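PDB 3IA7: CalG4 from Micromonospora echinospora, which belongs to the GT-B clan of glycosyltransferase-like proteins, built from two Rossmann-like domains that each carry a parallel beta-sheet flanked by helices. Local coordinates for residues Q78-Y83 with E159-V164; A10-H15 with V55-E60; V106-F111 with A127-G132. One frame throughout, in Å; residues are numbered along the deposited sequence.

Contact 1 of 3, residues Q78-Y83 with E159-V164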
ATOM      1  N   GLN A  78       7.085 -36.886  -4.816  1.00 24.22           N
ATOM      2  CA  GLN A  78       7.518 -35.957  -5.861  1.00 23.58           C
ATOM      3  C   GLN A  78       7.342 -34.508  -5.445  1.00 22.52           C
ATOM      4  O   GLN A  78       8.209 -33.676  -5.716  1.00 21.33           O
ATOM      5  CB  GLN A  78       6.799 -36.234  -7.184  1.00 24.18           C
ATOM      6  CG  GLN A  78       7.214 -37.569  -7.826  1.00 24.21           C
ATOM      7  CD  GLN A  78       8.726 -37.747  -7.846  1.00 29.44           C
ATOM      8  OE1 GLN A  78       9.483 -36.792  -8.128  1.00 29.07           O
ATOM      9  NE2 GLN A  78       9.182 -38.959  -7.521  1.00 30.74           N
ATOM     10  N   LEU A  79       6.223 -34.223  -4.777  1.00 21.97           N
ATOM     11  CA  LEU A  79       5.989 -32.906  -4.226  1.00 22.12           C
ATOM     12  C   LEU A  79       7.041 -32.513  -3.207  1.00 21.06           C
ATOM     13  O   LEU A  79       7.532 -31.384  -3.254  1.00 20.79           O
ATOM     14  CB  LEU A  79       4.612 -32.805  -3.572  1.00 22.28           C
ATOM     15  CG  LEU A  79       3.402 -32.934  -4.484  1.00 25.24           C
ATOM     16  CD1 LEU A  79       2.153 -32.779  -3.593  1.00 27.39           C
ATOM     17  CD2 LEU A  79       3.451 -31.862  -5.577  1.00 30.14           C
ATOM     18  N   HIS A  80       7.337 -33.402  -2.252  1.00 19.32           N
ATOM     19  CA  HIS A  80       8.427 -33.130  -1.315  1.00 18.83           C
ATOM     20  C   HIS A  80       9.776 -32.940  -2.007  1.00 17.89           C
ATOM     21  O   HIS A  80      10.587 -32.126  -1.562  1.00 17.19           O
ATOM     22  CB  HIS A  80       8.581 -34.231  -0.283  1.00 17.44           C
ATOM     23  CG  HIS A  80       7.357 -34.447   0.567  1.00 19.49           C
ATOM     24  ND1 HIS A  80       6.563 -33.406   1.001  1.00 18.80           N
ATOM     25  CD2 HIS A  80       6.832 -35.571   1.106  1.00 18.76           C
ATOM     26  CE1 HIS A  80       5.587 -33.884   1.756  1.00 22.76           C
ATOM     27  NE2 HIS A  80       5.719 -35.199   1.820  1.00 20.28           N
ATOM     28  N   LEU A  81      10.055 -33.745  -3.019  1.00 17.41           N
ATOM     29  CA  LEU A  81      11.361 -33.630  -3.704  1.00 18.44           C
ATOM     30  C   LEU A  81      11.501 -32.314  -4.457  1.00 17.19           C
ATOM     31  O   LEU A  81      12.605 -31.724  -4.479  1.00 17.90           O
ATOM     32  CB  LEU A  81      11.672 -34.840  -4.627  1.00 17.63           C
ATOM     33  CG  LEU A  81      11.866 -36.167  -3.858  1.00 17.73           C
ATOM     34  CD1 LEU A  81      11.965 -37.319  -4.854  1.00 18.80           C
ATOM     35  CD2 LEU A  81      13.088 -36.138  -2.948  1.00 18.98           C
ATOM     36  N   VAL A  82      10.402 -31.829  -5.041  1.00 17.30           N
ATOM     37  CA  VAL A  82      10.472 -30.547  -5.754  1.00 17.55           C
ATOM     38  C   VAL A  82      10.683 -29.416  -4.746  1.00 16.73           C
ATOM     39  O   VAL A  82      11.336 -28.443  -5.071  1.00 16.30           O
ATOM     40  CB  VAL A  82       9.256 -30.247  -6.733  1.00 18.40           C
ATOM     41  CG1 VAL A  82       7.960 -30.013  -5.999  1.00 19.43           C
ATOM     42  CG2 VAL A  82       9.567 -29.012  -7.567  1.00 18.50           C
ATOM     43  N   TYR A  83      10.131 -29.566  -3.550  1.00 16.72           N
ATOM     44  CA  TYR A  83      10.308 -28.583  -2.459  1.00 16.57           C
ATOM     45  C   TYR A  83      11.804 -28.473  -2.116  1.00 15.86           C
ATOM     46  O   TYR A  83      12.370 -27.360  -1.987  1.00 14.93           O
ATOM     47  CB  TYR A  83       9.499 -29.038  -1.227  1.00 16.15           C
ATOM     48  CG  TYR A  83       9.711 -28.181   0.003  1.00 18.56           C
ATOM     49  CD1 TYR A  83       9.067 -26.933   0.128  1.00 17.68           C
ATOM     50  CD2 TYR A  83      10.575 -28.591   1.039  1.00 16.22           C
ATOM     51  CE1 TYR A  83       9.268 -26.135   1.274  1.00 18.81           C
ATOM     52  CE2 TYR A  83      10.777 -27.800   2.173  1.00 18.15           C
ATOM     53  CZ  TYR A  83      10.122 -26.578   2.274  1.00 15.47           C
ATOM     54  OH  TYR A  83      10.295 -25.772   3.374  1.00 18.39           O
ATOM     55  N   GLU A 159      11.725 -42.034   2.967  1.00 16.39           N
ATOM     56  CA  GLU A 159      13.060 -42.467   2.612  1.00 17.49           C
ATOM     57  C   GLU A 159      13.779 -41.646   1.509  1.00 17.60           C
ATOM     58  O   GLU A 159      14.936 -41.259   1.696  1.00 15.93           O
ATOM     59  CB  GLU A 159      13.068 -43.969   2.237  1.00 18.41           C
ATOM     60  CG  GLU A 159      14.358 -44.428   1.605  1.00 22.18           C
ATOM     61  CD  GLU A 159      15.554 -44.189   2.494  1.00 28.42           C
ATOM     62  OE1 GLU A 159      15.405 -44.260   3.736  1.00 32.29           O
ATOM     63  OE2 GLU A 159      16.650 -43.943   1.945  1.00 33.04           O
ATOM     64  N   ALA A 160      13.100 -41.423   0.376  1.00 18.16           N
ATOM     65  CA  ALA A 160      13.656 -40.661  -0.770  1.00 19.43           C
ATOM     66  C   ALA A 160      14.053 -39.213  -0.386  1.00 18.32           C
ATOM     67  O   ALA A 160      15.039 -38.652  -0.912  1.00 18.56           O
ATOM     68  CB  ALA A 160      12.635 -40.636  -1.929  1.00 19.84           C
ATOM     69  N   VAL A 161      13.266 -38.608   0.505  1.00 17.73           N
ATOM     70  CA  VAL A 161      13.474 -37.233   0.969  1.00 17.02           C
ATOM     71  C   VAL A 161      14.554 -37.192   2.055  1.00 16.24           C
ATOM     72  O   VAL A 161      15.465 -36.376   2.013  1.00 14.30           O
ATOM     73  CB  VAL A 161      12.171 -36.621   1.509  1.00 17.27           C
ATOM     74  CG1 VAL A 161      12.372 -35.162   1.970  1.00 17.90           C
ATOM     75  CG2 VAL A 161      11.070 -36.700   0.441  1.00 19.95           C
ATOM     76  N   HIS A 162      14.424 -38.087   3.032  1.00 15.34           N
ATOM     77  CA  HIS A 162      15.353 -38.190   4.144  1.00 15.59           C
ATOM     78  C   HIS A 162      16.796 -38.373   3.638  1.00 16.02           C
ATOM     79  O   HIS A 162      17.716 -37.722   4.152  1.00 15.97           O
ATOM     80  CB  HIS A 162      14.938 -39.360   5.062  1.00 15.09           C
ATOM     81  CG  HIS A 162      15.831 -39.541   6.250  1.00 15.30           C
ATOM     82  ND1 HIS A 162      16.961 -40.338   6.216  1.00 15.74           N
ATOM     83  CD2 HIS A 162      15.795 -38.982   7.484  1.00 14.45           C
ATOM     84  CE1 HIS A 162      17.559 -40.293   7.396  1.00 17.14           C
ATOM     85  NE2 HIS A 162      16.875 -39.470   8.181  1.00 17.13           N
ATOM     86  N   SER A 163      16.995 -39.252   2.644  1.00 15.86           N
ATOM     87  CA  SER A 163      18.349 -39.551   2.190  1.00 16.25           C
ATOM     88  C   SER A 163      18.965 -38.298   1.551  1.00 15.50           C
ATOM     89  O   SER A 163      20.135 -37.977   1.796  1.00 14.31           O
ATOM     90  CB  SER A 163      18.379 -40.753   1.231  1.00 17.62           C
ATOM     91  OG  SER A 163      17.578 -40.500   0.088  1.00 22.08           O
ATOM     92  N   VAL A 164      18.159 -37.577   0.775  1.00 15.25           N
ATOM     93  CA  VAL A 164      18.630 -36.367   0.119  1.00 15.63           C
ATOM     94  C   VAL A 164      18.995 -35.347   1.178  1.00 14.42           C
ATOM     95  O   VAL A 164      19.981 -34.659   1.068  1.00 14.15           O
ATOM     96  CB  VAL A 164      17.575 -35.753  -0.850  1.00 16.16           C
ATOM     97  CG1 VAL A 164      17.980 -34.315  -1.228  1.00 18.57           C
ATOM     98  CG2 VAL A 164      17.460 -36.632  -2.106  1.00 18.48           C
TER

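Contact 2 of 3, residues A10-H15 with V55-E60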
ATOM      1  N   ALA A  10      16.251 -14.284   1.192  1.00 11.00           N
ATOM      2  CA  ALA A  10      16.021 -15.486   0.352  1.00 10.66           C
ATOM      3  C   ALA A  10      14.533 -15.823   0.376  1.00 11.98           C
ATOM      4  O   ALA A  10      13.968 -16.110   1.476  1.00 11.42           O
ATOM      5  CB  ALA A  10      16.858 -16.674   0.883  1.00 10.45           C
ATOM      6  N   ASN A  11      13.885 -15.828  -0.796  1.00 10.99           N
ATOM      7  CA  ASN A  11      12.470 -16.112  -0.865  1.00 11.22           C
ATOM      8  C   ASN A  11      12.140 -16.952  -2.100  1.00 11.80           C
ATOM      9  O   ASN A  11      12.911 -16.984  -3.081  1.00 12.32           O
ATOM     10  CB  ASN A  11      11.621 -14.818  -0.898  1.00 10.51           C
ATOM     11  CG  ASN A  11      10.208 -15.007  -0.258  1.00 12.65           C
ATOM     12  OD1 ASN A  11       9.709 -16.124  -0.058  1.00 11.86           O
ATOM     13  ND2 ASN A  11       9.620 -13.907   0.143  1.00 15.02           N
ATOM     14  N   VAL A  12      11.026 -17.662  -2.019  1.00 10.20           N
ATOM     15  CA  VAL A  12      10.528 -18.427  -3.152  1.00 10.73           C
ATOM     16  C   VAL A  12       9.705 -17.460  -4.046  1.00 12.28           C
ATOM     17  O   VAL A  12       9.319 -16.378  -3.616  1.00 11.82           O
ATOM     18  CB  VAL A  12       9.713 -19.677  -2.701  1.00 10.92           C
ATOM     19  CG1 VAL A  12       8.501 -19.244  -1.931  1.00  9.87           C
ATOM     20  CG2 VAL A  12       9.257 -20.521  -3.923  1.00 11.53           C
ATOM     21  N   GLN A  13       9.462 -17.834  -5.294  1.00 14.06           N
ATOM     22  CA  GLN A  13       8.627 -16.969  -6.107  1.00 16.00           C
ATOM     23  C   GLN A  13       7.158 -17.192  -5.689  1.00 16.36           C
ATOM     24  O   GLN A  13       6.815 -18.212  -5.101  1.00 18.85           O
ATOM     25  CB  GLN A  13       8.911 -17.159  -7.602  1.00 16.16           C
ATOM     26  CG  GLN A  13       8.630 -18.486  -8.112  1.00 16.05           C
ATOM     27  CD  GLN A  13       8.466 -18.541  -9.643  1.00 16.40           C
ATOM     28  OE1 GLN A  13       8.715 -17.560 -10.427  1.00 10.39           O
ATOM     29  NE2 GLN A  13       8.079 -19.724 -10.083  1.00 14.26           N
ATOM     30  N   GLY A  14       6.296 -16.240  -5.968  1.00 14.99           N
ATOM     31  CA  GLY A  14       4.893 -16.416  -5.656  1.00 12.47           C
ATOM     32  C   GLY A  14       4.453 -15.234  -4.835  1.00 12.17           C
ATOM     33  O   GLY A  14       5.142 -14.797  -3.879  1.00 10.55           O
ATOM     34  N   HIS A  15       3.299 -14.711  -5.224  1.00 12.33           N
ATOM     35  CA  HIS A  15       2.808 -13.482  -4.702  1.00 13.41           C
ATOM     36  C   HIS A  15       2.689 -13.579  -3.170  1.00 12.45           C
ATOM     37  O   HIS A  15       3.025 -12.629  -2.448  1.00 11.63           O
ATOM     38  CB  HIS A  15       1.460 -13.143  -5.337  1.00 14.49           C
ATOM     39  CG  HIS A  15       0.763 -12.009  -4.663  1.00 18.71           C
ATOM     40  ND1 HIS A  15       1.182 -10.700  -4.786  1.00 22.67           N
ATOM     41  CD2 HIS A  15      -0.289 -11.991  -3.808  1.00 23.17           C
ATOM     42  CE1 HIS A  15       0.399  -9.915  -4.060  1.00 22.89           C
ATOM     43  NE2 HIS A  15      -0.496 -10.674  -3.449  1.00 25.16           N
ATOM     44  N   VAL A  55      19.162 -11.059  -7.052  1.00  7.88           N
ATOM     45  CA  VAL A  55      19.925 -12.231  -7.457  1.00  8.20           C
ATOM     46  C   VAL A  55      18.870 -13.189  -8.019  1.00  9.26           C
ATOM     47  O   VAL A  55      17.958 -13.644  -7.285  1.00  9.27           O
ATOM     48  CB  VAL A  55      20.629 -12.890  -6.248  1.00  7.31           C
ATOM     49  CG1 VAL A  55      21.141 -14.347  -6.642  1.00  7.23           C
ATOM     50  CG2 VAL A  55      21.797 -11.996  -5.762  1.00 10.18           C
ATOM     51  N   LEU A  56      18.960 -13.485  -9.313  1.00  6.98           N
ATOM     52  CA  LEU A  56      17.958 -14.397  -9.932  1.00  8.56           C
ATOM     53  C   LEU A  56      18.256 -15.868  -9.679  1.00  8.71           C
ATOM     54  O   LEU A  56      19.439 -16.289  -9.658  1.00  7.88           O
ATOM     55  CB  LEU A  56      17.913 -14.212 -11.465  1.00  8.91           C
ATOM     56  CG  LEU A  56      17.511 -12.812 -11.929  1.00  9.79           C
ATOM     57  CD1 LEU A  56      17.683 -12.752 -13.459  1.00 13.97           C
ATOM     58  CD2 LEU A  56      16.084 -12.544 -11.527  1.00 11.95           C
ATOM     59  N   TYR A  57      17.182 -16.641  -9.491  1.00  8.39           N
ATOM     60  CA  TYR A  57      17.283 -18.088  -9.509  1.00 10.67           C
ATOM     61  C   TYR A  57      16.221 -18.608 -10.490  1.00 11.14           C
ATOM     62  O   TYR A  57      15.258 -17.897 -10.845  1.00 10.44           O
ATOM     63  CB  TYR A  57      17.152 -18.666  -8.060  1.00  9.46           C
ATOM     64  CG  TYR A  57      15.718 -18.909  -7.571  1.00  9.89           C
ATOM     65  CD1 TYR A  57      15.117 -20.183  -7.698  1.00  7.33           C
ATOM     66  CD2 TYR A  57      14.947 -17.867  -7.026  1.00 10.39           C
ATOM     67  CE1 TYR A  57      13.802 -20.410  -7.236  1.00  8.41           C
ATOM     68  CE2 TYR A  57      13.649 -18.113  -6.558  1.00 10.53           C
ATOM     69  CZ  TYR A  57      13.101 -19.384  -6.658  1.00  9.27           C
ATOM     70  OH  TYR A  57      11.782 -19.616  -6.252  1.00 10.54           O
ATOM     71  N   LYS A  58      16.429 -19.853 -10.916  1.00 11.41           N
ATOM     72  CA  LYS A  58      15.539 -20.559 -11.791  1.00 13.20           C
ATOM     73  C   LYS A  58      14.676 -21.499 -10.954  1.00 12.41           C
ATOM     74  O   LYS A  58      15.178 -22.409 -10.287  1.00 10.96           O
ATOM     75  CB  LYS A  58      16.352 -21.376 -12.791  1.00 13.68           C
ATOM     76  CG  LYS A  58      15.501 -22.388 -13.570  1.00 18.22           C
ATOM     77  CD  LYS A  58      14.766 -21.716 -14.697  1.00 21.32           C
ATOM     78  CE  LYS A  58      14.153 -22.772 -15.650  1.00 22.31           C
ATOM     79  NZ  LYS A  58      13.234 -22.038 -16.596  1.00 25.29           N
ATOM     80  N   SER A  59      13.378 -21.249 -10.993  1.00 12.58           N
ATOM     81  CA  SER A  59      12.434 -22.053 -10.225  1.00 12.56           C
ATOM     82  C   SER A  59      12.135 -23.378 -10.838  1.00 13.48           C
ATOM     83  O   SER A  59      11.860 -23.474 -12.057  1.00 12.90           O
ATOM     84  CB  SER A  59      11.116 -21.291 -10.031  1.00 12.55           C
ATOM     85  OG  SER A  59      10.228 -21.987  -9.193  1.00 13.92           O
ATOM     86  N   GLU A  60      12.141 -24.392  -9.979  1.00 14.43           N
ATOM     87  CA  GLU A  60      11.627 -25.731 -10.330  1.00 17.80           C
ATOM     88  C   GLU A  60      10.189 -25.706 -10.837  1.00 19.52           C
ATOM     89  O   GLU A  60       9.774 -26.575 -11.601  1.00 20.21           O
ATOM     90  CB  GLU A  60      11.739 -26.671  -9.129  1.00 17.20           C
ATOM     91  CG  GLU A  60      13.174 -26.911  -8.701  1.00 18.15           C
ATOM     92  CD  GLU A  60      13.949 -27.824  -9.661  1.00 19.35           C
ATOM     93  OE1 GLU A  60      13.459 -28.909 -10.005  1.00 16.24           O
ATOM     94  OE2 GLU A  60      15.054 -27.430 -10.080  1.00 24.13           O
TER

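Contact 3 of 3, residues V106-F111 with A127-G132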
ATOM      1  N   VAL A 106      21.082 -13.049   7.004  1.00 11.83           N
ATOM      2  CA  VAL A 106      20.243 -13.800   6.048  1.00 13.81           C
ATOM      3  C   VAL A 106      18.802 -13.719   6.541  1.00 13.55           C
ATOM      4  O   VAL A 106      18.499 -14.052   7.711  1.00 15.59           O
ATOM      5  CB  VAL A 106      20.709 -15.297   5.965  1.00 13.05           C
ATOM      6  CG1 VAL A 106      19.779 -16.170   5.082  1.00 14.12           C
ATOM      7  CG2 VAL A 106      22.185 -15.364   5.452  1.00 14.53           C
ATOM      8  N   VAL A 107      17.917 -13.200   5.733  1.00 13.67           N
ATOM      9  CA  VAL A 107      16.511 -13.150   6.147  1.00 12.86           C
ATOM     10  C   VAL A 107      15.852 -14.107   5.161  1.00 14.42           C
ATOM     11  O   VAL A 107      15.958 -13.903   3.945  1.00 16.63           O
ATOM     12  CB  VAL A 107      15.950 -11.728   6.006  1.00 13.40           C
ATOM     13  CG1 VAL A 107      14.434 -11.715   6.358  1.00  9.13           C
ATOM     14  CG2 VAL A 107      16.711 -10.737   6.921  1.00 12.42           C
ATOM     15  N   TYR A 108      15.218 -15.154   5.639  1.00 11.55           N
ATOM     16  CA  TYR A 108      14.589 -16.120   4.718  1.00 11.32           C
ATOM     17  C   TYR A 108      13.118 -16.334   5.043  1.00 13.22           C
ATOM     18  O   TYR A 108      12.686 -16.387   6.226  1.00 12.03           O
ATOM     19  CB  TYR A 108      15.320 -17.474   4.785  1.00 10.60           C
ATOM     20  CG  TYR A 108      15.304 -18.126   6.190  1.00 10.38           C
ATOM     21  CD1 TYR A 108      14.289 -19.049   6.538  1.00 12.19           C
ATOM     22  CD2 TYR A 108      16.302 -17.867   7.134  1.00 11.40           C
ATOM     23  CE1 TYR A 108      14.244 -19.641   7.805  1.00 13.57           C
ATOM     24  CE2 TYR A 108      16.272 -18.515   8.460  1.00 13.72           C
ATOM     25  CZ  TYR A 108      15.207 -19.399   8.743  1.00 14.44           C
ATOM     26  OH  TYR A 108      15.115 -20.052   9.965  1.00 12.53           O
ATOM     27  N   ASP A 109      12.338 -16.504   3.983  1.00 12.93           N
ATOM     28  CA  ASP A 109      10.943 -16.917   4.177  1.00 13.94           C
ATOM     29  C   ASP A 109      10.912 -18.363   4.602  1.00 13.55           C
ATOM     30  O   ASP A 109      11.813 -19.149   4.296  1.00 12.42           O
ATOM     31  CB  ASP A 109      10.146 -16.734   2.866  1.00 13.38           C
ATOM     32  CG  ASP A 109       8.701 -17.232   2.982  1.00 17.65           C
ATOM     33  OD1 ASP A 109       7.904 -16.481   3.569  1.00 18.44           O
ATOM     34  OD2 ASP A 109       8.384 -18.370   2.502  1.00 15.16           O
ATOM     35  N   VAL A 110       9.861 -18.729   5.328  1.00 12.60           N
ATOM     36  CA  VAL A 110       9.725 -20.115   5.826  1.00 14.75           C
ATOM     37  C   VAL A 110       9.715 -21.207   4.734  1.00 13.00           C
ATOM     38  O   VAL A 110      10.252 -22.293   4.951  1.00 12.53           O
ATOM     39  CB  VAL A 110       8.514 -20.253   6.777  1.00 14.62           C
ATOM     40  CG1 VAL A 110       7.217 -20.020   6.003  1.00 17.40           C
ATOM     41  CG2 VAL A 110       8.514 -21.654   7.496  1.00 19.98           C
ATOM     42  N   PHE A 111       9.186 -20.919   3.552  1.00 13.65           N
ATOM     43  CA  PHE A 111       9.198 -21.957   2.500  1.00 14.45           C
ATOM     44  C   PHE A 111      10.663 -22.371   2.131  1.00 13.14           C
ATOM     45  O   PHE A 111      11.013 -23.566   2.191  1.00 15.12           O
ATOM     46  CB  PHE A 111       8.398 -21.488   1.291  1.00 15.22           C
ATOM     47  CG  PHE A 111       8.393 -22.481   0.119  1.00 18.59           C
ATOM     48  CD1 PHE A 111       7.214 -23.121  -0.254  1.00 24.07           C
ATOM     49  CD2 PHE A 111       9.552 -22.734  -0.602  1.00 20.46           C
ATOM     50  CE1 PHE A 111       7.221 -24.058  -1.344  1.00 22.81           C
ATOM     51  CE2 PHE A 111       9.569 -23.670  -1.683  1.00 23.66           C
ATOM     52  CZ  PHE A 111       8.396 -24.296  -2.044  1.00 20.46           C
ATOM     53  N   ALA A 127      20.571 -15.336  11.252  1.00 14.43           N
ATOM     54  CA  ALA A 127      19.470 -15.412  10.320  1.00 13.81           C
ATOM     55  C   ALA A 127      18.171 -15.034  11.001  1.00 14.78           C
ATOM     56  O   ALA A 127      18.056 -15.160  12.222  1.00 13.17           O
ATOM     57  CB  ALA A 127      19.357 -16.857   9.677  1.00 14.68           C
ATOM     58  N   VAL A 128      17.234 -14.520  10.207  1.00 12.18           N
ATOM     59  CA  VAL A 128      15.899 -14.173  10.650  1.00 13.30           C
ATOM     60  C   VAL A 128      14.941 -14.911   9.761  1.00 13.35           C
ATOM     61  O   VAL A 128      15.082 -14.852   8.534  1.00 13.75           O
ATOM     62  CB  VAL A 128      15.614 -12.658  10.421  1.00 13.26           C
ATOM     63  CG1 VAL A 128      14.096 -12.318  10.650  1.00 12.65           C
ATOM     64  CG2 VAL A 128      16.532 -11.786  11.233  1.00 13.81           C
ATOM     65  N   ARG A 129      13.934 -15.553  10.360  1.00 12.63           N
ATOM     66  CA  ARG A 129      12.902 -16.214   9.609  1.00 14.04           C
ATOM     67  C   ARG A 129      11.687 -15.260   9.387  1.00 14.14           C
ATOM     68  O   ARG A 129      11.242 -14.556  10.322  1.00 14.37           O
ATOM     69  CB  ARG A 129      12.429 -17.473  10.352  1.00 13.92           C
ATOM     70  CG  ARG A 129      11.269 -18.185   9.602  1.00 14.69           C
ATOM     71  CD  ARG A 129      10.908 -19.549  10.296  1.00 16.24           C
ATOM     72  NE  ARG A 129      12.098 -20.442  10.322  1.00 15.03           N
ATOM     73  CZ  ARG A 129      12.055 -21.765  10.421  1.00 17.69           C
ATOM     74  NH1 ARG A 129      10.880 -22.385  10.523  1.00 17.61           N
ATOM     75  NH2 ARG A 129      13.189 -22.472  10.375  1.00 15.15           N
ATOM     76  N   LEU A 130      11.104 -15.343   8.208  1.00 12.58           N
ATOM     77  CA  LEU A 130       9.829 -14.670   7.933  1.00 14.05           C
ATOM     78  C   LEU A 130       8.730 -15.642   7.630  1.00 14.96           C
ATOM     79  O   LEU A 130       8.936 -16.645   6.929  1.00 12.62           O
ATOM     80  CB  LEU A 130       9.957 -13.776   6.686  1.00 13.80           C
ATOM     81  CG  LEU A 130      11.046 -12.714   6.577  1.00 15.16           C
ATOM     82  CD1 LEU A 130      10.892 -11.931   5.151  1.00 14.72           C
ATOM     83  CD2 LEU A 130      11.116 -11.701   7.804  1.00 11.56           C
ATOM     84  N   THR A 131       7.517 -15.311   8.071  1.00 14.09           N
ATOM     85  CA  THR A 131       6.363 -16.090   7.583  1.00 15.17           C
ATOM     86  C   THR A 131       5.109 -15.247   7.463  1.00 15.24           C
ATOM     87  O   THR A 131       4.805 -14.453   8.347  1.00 14.90           O
ATOM     88  CB  THR A 131       6.086 -17.420   8.420  1.00 15.96           C
ATOM     89  OG1 THR A 131       4.954 -18.100   7.867  1.00 18.68           O
ATOM     90  CG2 THR A 131       5.865 -17.137   9.919  1.00 16.52           C
ATOM     91  N   GLY A 132       4.385 -15.470   6.366  1.00 16.02           N
ATOM     92  CA  GLY A 132       3.057 -14.920   6.125  1.00 16.01           C
ATOM     93  C   GLY A 132       1.982 -15.867   6.651  1.00 17.06           C
ATOM     94  O   GLY A 132       0.821 -15.567   6.490  1.00 17.33           O
TER
HETATM   95  O   HOH W   1       5.389 -17.095   4.222  1.00 21.09           O

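Contact 1 of 3, residues Q78-Y83 with E159-V164
Leu81 and His80 of helix 75-98 meet Val161 at the start of helix 159-170, a helix-to-helix packing at the surface of the N-terminal Rossmann-like domain of this GT-B fold. The tightest touch is between His80 CB and Val161 CG2, 3.6 Å apart; this methyl approaches the imidazole obliquely. The same methyl is shared with Leu81, whose CD2 lies 4.0 Å from Val161 CG2 as the two branched chains cross. Leu81 CD2 also rests against the backbone, 3.8 Å from Ala160 O, and one turn further along it reaches the edge of the patch at Val164 CG2. Its sister methyl CD1 faces the CB of Ala160 at 4.5 Å. Torsions explain how a leucine that leaves its helix obliquely still arrives here: with CG anti to the carbonyl carbon (chi1 -66°), the branched end swings toward the second helix. The two segments run nearly parallel, their axes 18° apart and 9.6 Å at closest approach; the side-chain contacts are apolar and the contact is small, burying 183 Å² in total. Further out, His80 also leans on Gln152, while Ala160 and Val164 touch Thr77 and Val84 of helix 75-98, extending the seam in both directions. Within the second helix, Glu159 O accepts from both the backbone N and the hydroxyl of Ser163, with Ser163 OG at 3.2 Å from Glu159 O.

Contact 2 of 3, residues A10-H15 with V55-E60
Tyr57 and Gln13 both place CG between their own backbone N and carbonyl carbon (chi1 86° and 62°), and these torsions bring the phenol and the glutamine chain together. The setting is the C-terminal ends of the strands of the N-terminal Rossmann-like sheet, where the loop joining strand 6-10 to helix 15-30 faces the chain leaving strand 53-56. The phenol oxygen ends against the loop: Gln13 N donates to Tyr57 OH at 3.1 Å, from near the plane of the ring, although the bond is bent, with 141° at the hydrogen. Val12 closes in beside it, its CG2 3.6 Å from Tyr57 OH, while the ring carbon CE2 sits 3.7 Å from Asn11 O. Beyond CG the Gln13 chain runs extended across the phenol, its amide plane steeply inclined to the ring, and NE2 comes within 3.4 Å of Ser59 CB. The other end of that amide, OE1, is hydrogen-bonded to Thr40. Glu86 of helix 75-98 is the second-shell residue common to this side, its OE2 bonded to the hydroxyls of both Tyr57 and Ser59, so the buried phenol oxygen has partners on the loop and on the helix. The loop is braced from within as well: Asn11 OD1 turns back to accept from Val12 N at 2.8 Å, the donor tilted out of the side-chain carbonyl plane.

Contact 3 of 3, residues V106-F111 with A127-G132
Tyr108 and Arg129 are paired on neighbouring strands, their side chains crossing, and the arginine can be traced along the tyrosine atom by atom. Arg129 CA lies over the centre of the phenol ring, a CH-pi contact with 4.1 Å from CA to the ring centroid. CB follows, close to CZ and OH of Tyr108, and CG then passes CE1 at 3.8 Å; CD stays beside the same ring carbon. With CG anti to the backbone N and a bend at chi3 (-59°), the chain folds around the ring, setting the guanidinium plane 69° from that of the phenol. NE and NH2 both donate to Tyr108 OH, each at 3.1 Å, a side-on grip that keeps the oxygen in the guanidinium plane. NH1, at the far corner, approaches Val110 CG2. Glu186 OE1 is a further hydrogen-bond partner of the Tyr108 hydroxyl, and its carboxylate would probably polarise the phenol. At the ring edge, Ala127 CB packs 3.7 Å from Tyr108 CE2.

These strands, 105-109 and 127-131, are the two parallel arms of a right-handed beta-alpha-beta crossover through helix 113-123, adjacent in the Rossmann-like sheet. Val128 N and Leu130 N donate to Val106 O and Tyr108 O, while Tyr108 N and Val110 N donate to Val128 O and Leu130 O. On the face opposite Tyr108, Val107 CG1 presses 3.5 Å from Leu130 CG and Val107 CG2 lies alongside Val128. At the strand end, Asp109 OD2 accepts from Phe111 N in an Asx turn and is also hydrogen-bonded to His17 ND1. Its other oxygen, OD1, takes a hydrogen bond at 2.7 Å from a water that itself accepts from Gly132 N.

All three contacts lie in the N-terminal Rossmann-like domain. Contacts 2 and 3, with centres about 13 Å apart, share its seven-stranded parallel sheet: strand 6-10 lies beside strand 105-109, and Ala10 pairs through its backbone with Val107 and Asp109. The centre of contact 1, at the surface, is about 21 Å from that of contact 3 and about 19 Å from that of contact 2. Helix 75-98 connects it inward, for Val82 packs on Glu60 of contact 2 and the Tyr83 hydroxyl probably bonds to Phe111 O of contact 3. Along the chain contact 2 closes first; contact 1 then opens a longer loop that encloses contact 3, so the helix packing closes a loop of chain that contains the crossover unit.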